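Local coordinates for beta-agarase B (Zobellia galactanivorans, PDB 4ATF), which cleaves the beta-1,4 linkages of agarose, between beta-D-galactose and 3,6-anhydro-alpha-L-galactose, at random and with retention of anomeric configuration, at residues S161-I166 against W187-T192; P231-N236 against E244-T249; E50-W55 against T102-V107. The protein carries 1 engineered substitution. All coordinates share one frame; numbering follows the deposited sequence.

Interaction 1: residues S161-I166 against W187-T192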
loop_
_atom_site.group_PDB
_atom_site.type_symbol
_atom_site.label_atom_id
_atom_site.label_comp_id
_atom_site.label_asym_id
_atom_site.label_seq_id
_atom_site.Cartn_x
_atom_site.Cartn_y
_atom_site.Cartn_z
ATOM N N SER A 161 0.255 16.017 2.849
ATOM C CA SER A 161 -0.703 15.577 3.921
ATOM C C SER A 161 -2.147 15.516 3.350
ATOM O O SER A 161 -3.010 14.823 3.898
ATOM C CB SER A 161 -0.687 16.529 5.112
ATOM O OG SER A 161 -1.412 17.673 4.786
ATOM N N LYS A 162 -2.385 16.245 2.239
ATOM C CA LYS A 162 -3.723 16.298 1.623
ATOM C C LYS A 162 -3.831 15.362 0.412
ATOM O O LYS A 162 -4.815 15.390 -0.289
ATOM C CB LYS A 162 -4.111 17.722 1.282
ATOM C CG LYS A 162 -4.250 18.623 2.584
ATOM C CD LYS A 162 -4.549 20.084 2.216
ATOM C CE LYS A 162 -4.871 20.816 3.494
ATOM N NZ LYS A 162 -4.851 22.269 3.320
ATOM N N LYS A 163 -2.825 14.540 0.135
ATOM C CA LYS A 163 -2.822 13.672 -1.123
ATOM C C LYS A 163 -2.717 12.195 -0.791
ATOM O O LYS A 163 -2.012 11.810 0.147
ATOM C CB LYS A 163 -1.644 14.002 -2.081
ATOM C CG LYS A 163 -1.732 15.410 -2.761
ATOM C CD LYS A 163 -0.570 15.603 -3.732
ATOM C CE LYS A 163 -0.694 16.937 -4.469
ATOM N NZ LYS A 163 -0.890 18.128 -3.554
ATOM N N VAL A 164 -3.466 11.347 -1.502
ATOM C CA VAL A 164 -3.143 9.914 -1.450
ATOM C C VAL A 164 -2.794 9.443 -2.855
ATOM O O VAL A 164 -3.459 9.840 -3.815
ATOM C CB VAL A 164 -4.236 9.033 -0.825
ATOM C CG1 VAL A 164 -4.456 9.384 0.614
ATOM C CG2 VAL A 164 -5.528 9.053 -1.650
ATOM N N HIS A 165 -1.723 8.650 -2.963
ATOM C CA HIS A 165 -1.213 8.223 -4.245
ATOM C C HIS A 165 -1.911 6.920 -4.605
ATOM O O HIS A 165 -1.833 5.982 -3.856
ATOM C CB HIS A 165 0.259 7.985 -4.123
ATOM C CG HIS A 165 0.915 7.696 -5.430
ATOM N ND1 HIS A 165 1.899 6.752 -5.563
ATOM C CD2 HIS A 165 0.699 8.210 -6.663
ATOM C CE1 HIS A 165 2.276 6.705 -6.834
ATOM N NE2 HIS A 165 1.575 7.594 -7.516
ATOM N N ILE A 166 -2.639 6.893 -5.696
ATOM C CA ILE A 166 -3.384 5.696 -6.079
ATOM C C ILE A 166 -2.871 5.218 -7.406
ATOM O O ILE A 166 -3.200 5.791 -8.416
ATOM C CB ILE A 166 -4.966 5.928 -6.084
ATOM C CG1 ILE A 166 -5.320 7.334 -6.612
ATOM C CG2 ILE A 166 -5.506 5.773 -4.619
ATOM C CD1 ILE A 166 -6.847 7.556 -6.792
ATOM N N TRP A 187 -2.658 11.234 -7.963
ATOM C CA TRP A 187 -2.649 11.748 -6.568
ATOM C C TRP A 187 -3.990 12.402 -6.278
ATOM O O TRP A 187 -4.309 13.470 -6.816
ATOM C CB TRP A 187 -1.499 12.792 -6.341
ATOM C CG TRP A 187 -0.114 12.184 -6.529
ATOM C CD1 TRP A 187 0.509 11.886 -7.742
ATOM C CD2 TRP A 187 0.816 11.759 -5.488
ATOM N NE1 TRP A 187 1.757 11.320 -7.501
ATOM C CE2 TRP A 187 1.973 11.242 -6.145
ATOM C CE3 TRP A 187 0.788 11.798 -4.073
ATOM C CZ2 TRP A 187 3.113 10.772 -5.428
ATOM C CZ3 TRP A 187 1.915 11.353 -3.349
ATOM C CH2 TRP A 187 3.067 10.827 -4.038
ATOM N N PHE A 188 -4.791 11.742 -5.458
ATOM C CA PHE A 188 -6.117 12.253 -5.135
ATOM C C PHE A 188 -6.044 13.279 -3.993
ATOM O O PHE A 188 -5.360 13.053 -3.000
ATOM C CB PHE A 188 -7.047 11.062 -4.714
ATOM C CG PHE A 188 -8.399 11.494 -4.275
ATOM C CD1 PHE A 188 -9.427 11.723 -5.219
ATOM C CD2 PHE A 188 -8.669 11.743 -2.909
ATOM C CE1 PHE A 188 -10.686 12.203 -4.797
ATOM C CE2 PHE A 188 -9.942 12.219 -2.509
ATOM C CZ PHE A 188 -10.958 12.444 -3.463
ATOM N N GLU A 189 -6.818 14.355 -4.104
ATOM C CA GLU A 189 -6.862 15.400 -3.116
ATOM C C GLU A 189 -8.269 16.013 -3.134
ATOM O O GLU A 189 -8.753 16.352 -4.207
ATOM C CB GLU A 189 -5.851 16.498 -3.516
ATOM C CG GLU A 189 -5.817 17.653 -2.508
ATOM C CD GLU A 189 -4.555 18.566 -2.587
ATOM O OE1 GLU A 189 -3.621 18.250 -3.350
ATOM O OE2 GLU A 189 -4.516 19.592 -1.853
ATOM N N ASP A 190 -8.929 16.175 -1.980
ATOM C CA ASP A 190 -10.187 16.927 -1.990
ATOM C C ASP A 190 -10.272 17.909 -0.848
ATOM O O ASP A 190 -11.322 18.499 -0.624
ATOM C CB ASP A 190 -11.432 16.006 -2.004
ATOM C CG ASP A 190 -11.564 15.155 -0.735
ATOM O OD1 ASP A 190 -10.712 15.311 0.218
ATOM O OD2 ASP A 190 -12.540 14.334 -0.703
ATOM N N GLY A 191 -9.171 18.109 -0.128
ATOM C CA GLY A 191 -9.205 19.048 1.011
ATOM C C GLY A 191 -9.021 18.293 2.337
ATOM O O GLY A 191 -8.562 18.877 3.323
ATOM N N THR A 192 -9.371 17.012 2.366
ATOM C CA THR A 192 -9.133 16.157 3.553
ATOM C C THR A 192 -7.648 16.022 3.934
ATOM O O THR A 192 -6.805 15.785 3.041
ATOM C CB THR A 192 -9.657 14.730 3.264
ATOM O OG1 THR A 192 -11.016 14.862 2.873
ATOM C CG2 THR A 192 -9.590 13.844 4.502
HETATM O O HOH W 1 -7.291 15.892 0.397
#

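Interaction 2: residues P231-N236 against E244-T249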
loop_
_atom_site.group_PDB
_atom_site.type_symbol
_atom_site.label_atom_id
_atom_site.label_comp_id
_atom_site.label_asym_id
_atom_site.label_seq_id
_atom_site.Cartn_x
_atom_site.Cartn_y
_atom_site.Cartn_z
ATOM N N PRO A 231 1.637 0.659 -21.353
ATOM C CA PRO A 231 1.983 1.175 -22.705
ATOM C C PRO A 231 3.413 0.754 -23.188
ATOM O O PRO A 231 3.659 0.721 -24.397
ATOM C CB PRO A 231 1.895 2.700 -22.512
ATOM C CG PRO A 231 2.245 2.904 -20.986
ATOM C CD PRO A 231 1.521 1.741 -20.345
ATOM N N LYS A 232 4.323 0.415 -22.262
ATOM C CA LYS A 232 5.693 0.056 -22.661
ATOM C C LYS A 232 5.861 -1.456 -22.880
ATOM O O LYS A 232 6.986 -1.922 -23.059
ATOM C CB LYS A 232 6.696 0.529 -21.587
ATOM C CG LYS A 232 6.711 1.994 -21.364
ATOM C CD LYS A 232 7.873 2.407 -20.367
ATOM C CE LYS A 232 7.950 3.841 -20.133
ATOM N NZ LYS A 232 9.202 4.256 -19.367
ATOM N N HIS A 233 4.766 -2.215 -22.784
ATOM C CA HIS A 233 4.757 -3.685 -23.005
ATOM C C HIS A 233 5.748 -4.376 -22.015
ATOM O O HIS A 233 6.420 -5.368 -22.369
ATOM C CB HIS A 233 5.088 -4.100 -24.463
ATOM C CG HIS A 233 4.109 -3.619 -25.505
ATOM N ND1 HIS A 233 3.724 -4.409 -26.565
ATOM C CD2 HIS A 233 3.454 -2.437 -25.658
ATOM C CE1 HIS A 233 2.903 -3.730 -27.349
ATOM N NE2 HIS A 233 2.714 -2.531 -26.815
ATOM N N PHE A 234 5.810 -3.895 -20.773
ATOM C CA PHE A 234 6.682 -4.603 -19.773
ATOM C C PHE A 234 6.066 -5.952 -19.425
ATOM O O PHE A 234 6.744 -6.832 -18.891
ATOM C CB PHE A 234 6.816 -3.832 -18.467
ATOM C CG PHE A 234 7.777 -2.695 -18.531
ATOM C CD1 PHE A 234 8.426 -2.323 -19.768
ATOM C CD2 PHE A 234 8.086 -1.989 -17.364
ATOM C CE1 PHE A 234 9.355 -1.223 -19.791
ATOM C CE2 PHE A 234 9.056 -0.885 -17.396
ATOM C CZ PHE A 234 9.641 -0.511 -18.577
ATOM N N THR A 235 4.771 -6.106 -19.715
ATOM C CA THR A 235 4.131 -7.392 -19.449
ATOM C C THR A 235 4.107 -8.379 -20.615
ATOM O O THR A 235 3.401 -9.397 -20.527
ATOM C CB THR A 235 2.694 -7.227 -18.829
ATOM O OG1 THR A 235 1.747 -6.764 -19.811
ATOM C CG2 THR A 235 2.726 -6.301 -17.546
ATOM N N ASN A 236 4.840 -8.101 -21.705
ATOM C CA ASN A 236 4.914 -9.074 -22.817
ATOM C C ASN A 236 5.413 -10.431 -22.209
ATOM O O ASN A 236 6.389 -10.425 -21.377
ATOM C CB ASN A 236 5.980 -8.674 -23.866
ATOM C CG ASN A 236 5.437 -7.787 -24.977
ATOM O OD1 ASN A 236 4.233 -7.625 -25.121
ATOM N ND2 ASN A 236 6.330 -7.281 -25.822
ATOM N N GLU A 244 6.940 -3.397 -30.515
ATOM C CA GLU A 244 6.614 -3.914 -31.843
ATOM C C GLU A 244 5.899 -5.263 -31.777
ATOM O O GLU A 244 5.384 -5.717 -32.755
ATOM C CB GLU A 244 7.872 -4.058 -32.740
ATOM C CG GLU A 244 8.388 -2.728 -33.260
ATOM C CD GLU A 244 8.777 -2.783 -34.721
ATOM O OE1 GLU A 244 9.202 -3.851 -35.235
ATOM O OE2 GLU A 244 8.658 -1.727 -35.373
ATOM N N ILE A 245 5.903 -5.924 -30.629
ATOM C CA ILE A 245 5.210 -7.201 -30.525
ATOM C C ILE A 245 4.324 -7.174 -29.291
ATOM O O ILE A 245 4.712 -6.582 -28.276
ATOM C CB ILE A 245 6.192 -8.438 -30.594
ATOM C CG1 ILE A 245 7.414 -8.261 -29.660
ATOM C CG2 ILE A 245 6.639 -8.752 -32.101
ATOM C CD1 ILE A 245 8.540 -9.247 -29.975
ATOM N N ASP A 246 3.109 -7.749 -29.403
ATOM C CA ASP A 246 2.154 -7.640 -28.311
ATOM C C ASP A 246 1.755 -9.014 -27.793
ATOM O O ASP A 246 0.897 -9.698 -28.382
ATOM C CB ASP A 246 0.908 -6.834 -28.737
ATOM C CG ASP A 246 0.033 -6.396 -27.547
ATOM O OD1 ASP A 246 0.288 -6.792 -26.377
ATOM O OD2 ASP A 246 -0.932 -5.616 -27.779
ATOM N N THR A 247 2.356 -9.403 -26.679
ATOM C CA THR A 247 1.924 -10.601 -25.930
ATOM C C THR A 247 1.705 -10.128 -24.484
ATOM O O THR A 247 1.958 -10.903 -23.526
ATOM C CB THR A 247 3.031 -11.718 -25.993
ATOM O OG1 THR A 247 4.293 -11.093 -25.699
ATOM C CG2 THR A 247 3.063 -12.433 -27.404
ATOM N N ARG A 248 1.254 -8.863 -24.311
ATOM C CA ARG A 248 1.072 -8.311 -22.958
ATOM C C ARG A 248 0.079 -9.102 -22.125
ATOM O O ARG A 248 -1.017 -9.474 -22.631
ATOM C CB ARG A 248 0.571 -6.862 -23.024
ATOM C CG ARG A 248 1.671 -5.875 -23.453
ATOM C CD ARG A 248 1.130 -4.462 -23.491
ATOM N NE ARG A 248 0.354 -4.281 -24.705
ATOM C CZ ARG A 248 -0.112 -3.108 -25.132
ATOM N NH1 ARG A 248 0.123 -1.984 -24.433
ATOM N NH2 ARG A 248 -0.818 -3.062 -26.274
ATOM N N THR A 249 0.415 -9.374 -20.868
ATOM C CA THR A 249 -0.523 -10.088 -19.986
ATOM C C THR A 249 -1.478 -9.119 -19.208
ATOM O O THR A 249 -2.563 -9.493 -18.713
ATOM C CB THR A 249 0.238 -10.944 -18.922
ATOM O OG1 THR A 249 0.967 -10.053 -18.046
ATOM C CG2 THR A 249 1.198 -11.931 -19.607
#

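Interaction 3: residues E50-W55 against T102-V107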
loop_
_atom_site.group_PDB
_atom_site.type_symbol
_atom_site.label_atom_id
_atom_site.label_comp_id
_atom_site.label_asym_id
_atom_site.label_seq_id
_atom_site.Cartn_x
_atom_site.Cartn_y
_atom_site.Cartn_z
ATOM N N GLU A 50 -3.416 -16.667 16.044
ATOM C CA GLU A 50 -4.493 -15.977 15.333
ATOM C C GLU A 50 -3.917 -15.043 14.234
ATOM O O GLU A 50 -4.343 -15.033 13.061
ATOM C CB GLU A 50 -5.369 -15.204 16.320
ATOM C CG GLU A 50 -6.688 -14.812 15.690
ATOM C CD GLU A 50 -7.831 -14.805 16.688
ATOM O OE1 GLU A 50 -7.568 -15.036 17.886
ATOM O OE2 GLU A 50 -8.983 -14.539 16.246
ATOM N N PHE A 51 -2.920 -14.257 14.603
ATOM C CA PHE A 51 -2.199 -13.505 13.593
ATOM C C PHE A 51 -1.592 -14.377 12.492
ATOM O O PHE A 51 -1.768 -14.106 11.292
ATOM C CB PHE A 51 -1.078 -12.747 14.250
ATOM C CG PHE A 51 -0.270 -11.914 13.279
ATOM C CD1 PHE A 51 -0.695 -10.623 12.939
ATOM C CD2 PHE A 51 0.929 -12.412 12.734
ATOM C CE1 PHE A 51 0.057 -9.834 12.041
ATOM C CE2 PHE A 51 1.691 -11.638 11.850
ATOM C CZ PHE A 51 1.265 -10.338 11.506
ATOM N N LEU A 52 -0.837 -15.385 12.912
ATOM C CA LEU A 52 -0.048 -16.213 12.005
ATOM C C LEU A 52 -0.864 -17.110 11.096
ATOM O O LEU A 52 -0.315 -17.600 10.070
ATOM C CB LEU A 52 1.020 -17.001 12.774
ATOM C CG LEU A 52 2.127 -16.173 13.412
ATOM C CD1 LEU A 52 2.914 -17.023 14.389
ATOM C CD2 LEU A 52 3.051 -15.543 12.324
ATOM N N GLU A 53 -2.150 -17.327 11.398
ATOM C CA GLU A 53 -2.996 -18.030 10.420
ATOM C C GLU A 53 -3.094 -17.246 9.121
ATOM O O GLU A 53 -3.045 -17.832 8.042
ATOM C CB GLU A 53 -4.411 -18.297 10.917
ATOM C CG GLU A 53 -5.406 -18.722 9.760
ATOM C CD GLU A 53 -5.073 -20.066 9.113
ATOM O OE1 GLU A 53 -4.109 -20.713 9.534
ATOM O OE2 GLU A 53 -5.801 -20.511 8.193
ATOM N N LYS A 54 -3.223 -15.919 9.220
ATOM C CA LYS A 54 -3.448 -15.120 8.053
ATOM C C LYS A 54 -2.251 -14.316 7.589
ATOM O O LYS A 54 -2.220 -13.933 6.408
ATOM C CB LYS A 54 -4.617 -14.144 8.289
ATOM C CG LYS A 54 -5.945 -14.895 8.423
ATOM C CD LYS A 54 -7.195 -13.996 8.546
ATOM C CE LYS A 54 -8.395 -14.930 8.726
ATOM N NZ LYS A 54 -9.524 -14.186 9.207
ATOM N N TRP A 55 -1.277 -14.031 8.460
ATOM C CA TRP A 55 -0.208 -13.129 8.090
ATOM C C TRP A 55 1.175 -13.674 8.441
ATOM O O TRP A 55 1.336 -14.401 9.429
ATOM C CB TRP A 55 -0.365 -11.766 8.823
ATOM C CG TRP A 55 -1.736 -11.191 8.617
ATOM C CD1 TRP A 55 -2.807 -11.283 9.468
ATOM C CD2 TRP A 55 -2.175 -10.401 7.485
ATOM N NE1 TRP A 55 -3.912 -10.582 8.932
ATOM C CE2 TRP A 55 -3.561 -10.076 7.704
ATOM C CE3 TRP A 55 -1.546 -9.956 6.303
ATOM C CZ2 TRP A 55 -4.336 -9.323 6.769
ATOM C CZ3 TRP A 55 -2.309 -9.190 5.363
ATOM C CH2 TRP A 55 -3.710 -8.885 5.620
ATOM N N THR A 102 2.753 -9.567 5.442
ATOM C CA THR A 102 2.320 -10.119 4.153
ATOM C C THR A 102 1.219 -11.162 4.384
ATOM O O THR A 102 1.302 -11.937 5.345
ATOM C CB THR A 102 3.498 -10.795 3.420
ATOM O OG1 THR A 102 4.610 -9.884 3.329
ATOM C CG2 THR A 102 3.078 -11.274 1.996
ATOM N N SER A 103 0.184 -11.182 3.533
ATOM C CA SER A 103 -0.851 -12.233 3.642
ATOM C C SER A 103 -0.281 -13.636 3.329
ATOM O O SER A 103 0.639 -13.801 2.522
ATOM C CB SER A 103 -2.038 -11.962 2.715
ATOM O OG SER A 103 -1.589 -11.915 1.348
ATOM N N LYS A 104 -0.802 -14.648 4.006
ATOM C CA LYS A 104 -0.361 -16.017 3.740
ATOM C C LYS A 104 -1.116 -16.624 2.551
ATOM O O LYS A 104 -0.770 -17.729 2.143
ATOM C CB LYS A 104 -0.475 -16.881 5.001
ATOM C CG LYS A 104 0.811 -16.596 5.926
ATOM C CD LYS A 104 0.851 -17.515 7.059
ATOM C CE LYS A 104 2.180 -17.338 7.788
ATOM N NZ LYS A 104 2.164 -17.940 9.087
ATOM N N THR A 105 -2.140 -15.929 2.036
ATOM C CA THR A 105 -2.943 -16.403 0.906
ATOM C C THR A 105 -2.909 -15.276 -0.133
ATOM O O THR A 105 -2.832 -14.124 0.234
ATOM C CB THR A 105 -4.455 -16.694 1.318
ATOM O OG1 THR A 105 -4.448 -17.791 2.233
ATOM C CG2 THR A 105 -5.366 -17.015 0.128
ATOM N N ARG A 106 -2.978 -15.615 -1.421
ATOM C CA ARG A 106 -2.910 -14.603 -2.457
ATOM C C ARG A 106 -4.289 -14.326 -2.998
ATOM O O ARG A 106 -5.213 -15.132 -2.807
ATOM C CB ARG A 106 -1.964 -15.067 -3.607
ATOM C CG ARG A 106 -0.469 -15.133 -3.110
ATOM C CD ARG A 106 0.562 -15.483 -4.164
ATOM N NE ARG A 106 1.889 -15.633 -3.516
ATOM C CZ ARG A 106 2.679 -16.670 -3.684
ATOM N NH1 ARG A 106 2.321 -17.637 -4.498
ATOM N NH2 ARG A 106 3.833 -16.742 -3.062
ATOM N N VAL A 107 -4.454 -13.167 -3.631
ATOM C CA VAL A 107 -5.734 -12.821 -4.221
ATOM C C VAL A 107 -5.567 -12.592 -5.729
ATOM O O VAL A 107 -4.490 -12.243 -6.201
ATOM C CB VAL A 107 -6.304 -11.519 -3.607
ATOM C CG1 VAL A 107 -6.742 -11.788 -2.163
ATOM C CG2 VAL A 107 -5.315 -10.356 -3.717
#

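Interaction 1: residues S161-I166 against W187-T192
H165 and W187 meet as an offset stack on one face of an antiparallel strand pair: the centroids of the imidazole and the indole six-membered ring are 4.3 Å apart, with planes at 24°. H165 CD2 comes down near the rim, 3.3 Å from W187 CE2, and H165 CB lies over the same indole face, 3.8 Å from the six-ring centroid. K163 approaches differently, crossing W187 at about a right angle with CB at the indole edge, 3.8 Å from CE3. A bend at its last torsion (chi4 52°) then directs K163 NZ to the syn side of the E189 carboxylate, a salt bridge of 2.7 Å to OE1; NZ also bonds to Y159 O. On the other face V164 and F188 run side by side, pointing the same way, and their backbones exchange two hydrogen bonds (V164 N to F188 O, 3.0 Å). With an alanine at W187, the imidazole would probably lose the surface it rests on and be freer to tilt. H165 and W187 both line the glycan pocket, and H165 ND1 bonds to D143, the engineered residue at the likely proton-donor position; the stack therefore probably helps fix the tilt of this imidazole beside the bound glycan.

Interaction 2: residues P231-N236 against E244-T249
The guanidinium of R248 lies flat on the H233 imidazole, planes 12° apart and centres 3.7 Å apart, within the long loop between helix 226-229 and strand 255-262 of this GH16 beta-sandwich. R248 NE sits over the centre of the imidazole, while P231 O and N236 ND2 stand at the ring's edge. Seen from the guanidinium, H233 NE2 covers one face and D246 OD1 is at the edge. D246 grips R248 side-on, taking NE on OD1 (3.0 Å) and NH2 on OD2, so the plate is held flat against the ring; NH1 bonds to D230 O. The same OD1 receives R248 N, closing an Asx turn.

In the other segment, H233 to N236 form a type I beta turn, joined to 244-249 by a single backbone bridge, N236 with R248. T235 O accepts T249 N at 3.0 Å, and T235 OG1, whose strongest partner is D230, takes a weak share. The amide of N236 works at both ends. Its OD1 accepts T247 N at 3.0 Å, the donor standing above the amide carbonyl plane, 53° out of it. I245 O is reached from opposite faces of its plane, by H233 ND1 at 2.9 Å and N236 ND2 at 3.0 Å.

Interaction 3: residues E50-W55 against T102-V107
K104 stretches back across the other segment to L52, and W55 pairs with S103, so that helix 49-54 and the short strand following it dock on the end of strand 96-103 in the GH16 beta-sandwich. The W55–S103 pair is an antiparallel non-hydrogen-bonded one, with CA atoms 4.6 Å apart and side chains diverging.

Two hydrogen bonds, both donated by K104, carry the polar part. Its backbone N gives to K54 O at 2.9 Å, from above the carbonyl plane (41° out of it). Its side chain, extended beyond CG, brings NZ to L52 O at 2.7 Å, in the carbonyl plane and on a lone pair. An ammonium at a carbonyl of the helix would probably be stabilised by the partial negative charge gathered there. Within 50-55, F51 O accepts from both K54 N and W55 N.

Weaker CA-H...O contacts run alongside the pair: W55 CA lies 3.4 Å from T102 O, and S103 CA 3.5 Å from K54 O.

Packing is centred on the indole. W55 CE3 comes to 3.5 Å from S103 N, while T102 C stands at the indole edge, near its plane. W55 CB lies over one face of the F51 ring, offset toward the rim, and I101 of strand 96-103 also touches both aromatic side chains. Outside bonds fix the surrounding polar ends: W55 NE1 donates to D36, and T102 OG1 bonds to F58 O. S103 OG, besides its link to I257 N, donates to T105 O at 2.8 Å.

The methylene chain of K104 also covers a buried carbonyl that has no polar partner in the model: W55 O, with K104 CE 3.5 Å from it.

How the interactions relate
The three contacts are separate. The centres of interactions 1 and 2 lie about 31 Å apart, those of interactions 1 and 3 about 29 Å, and those of interactions 2 and 3 about 32 Å; no two touch. Only interaction 1 contributes residues to the glycan pocket; the side chain of W187 is about 3 Å from a bound galactose. Interaction 3, across the chain's centre from interaction 1, approaches the substrate-binding residues without entering the pocket: the T102 side chain is about 4 Å from that of H60 and about 10 Å from a galactose. Interaction 2 lies within an outlying loop, about 25 Å from the chain's centre, its T235 side chain about 9 Å from that of H169 and about 13 Å from a bound anhydrogalactose.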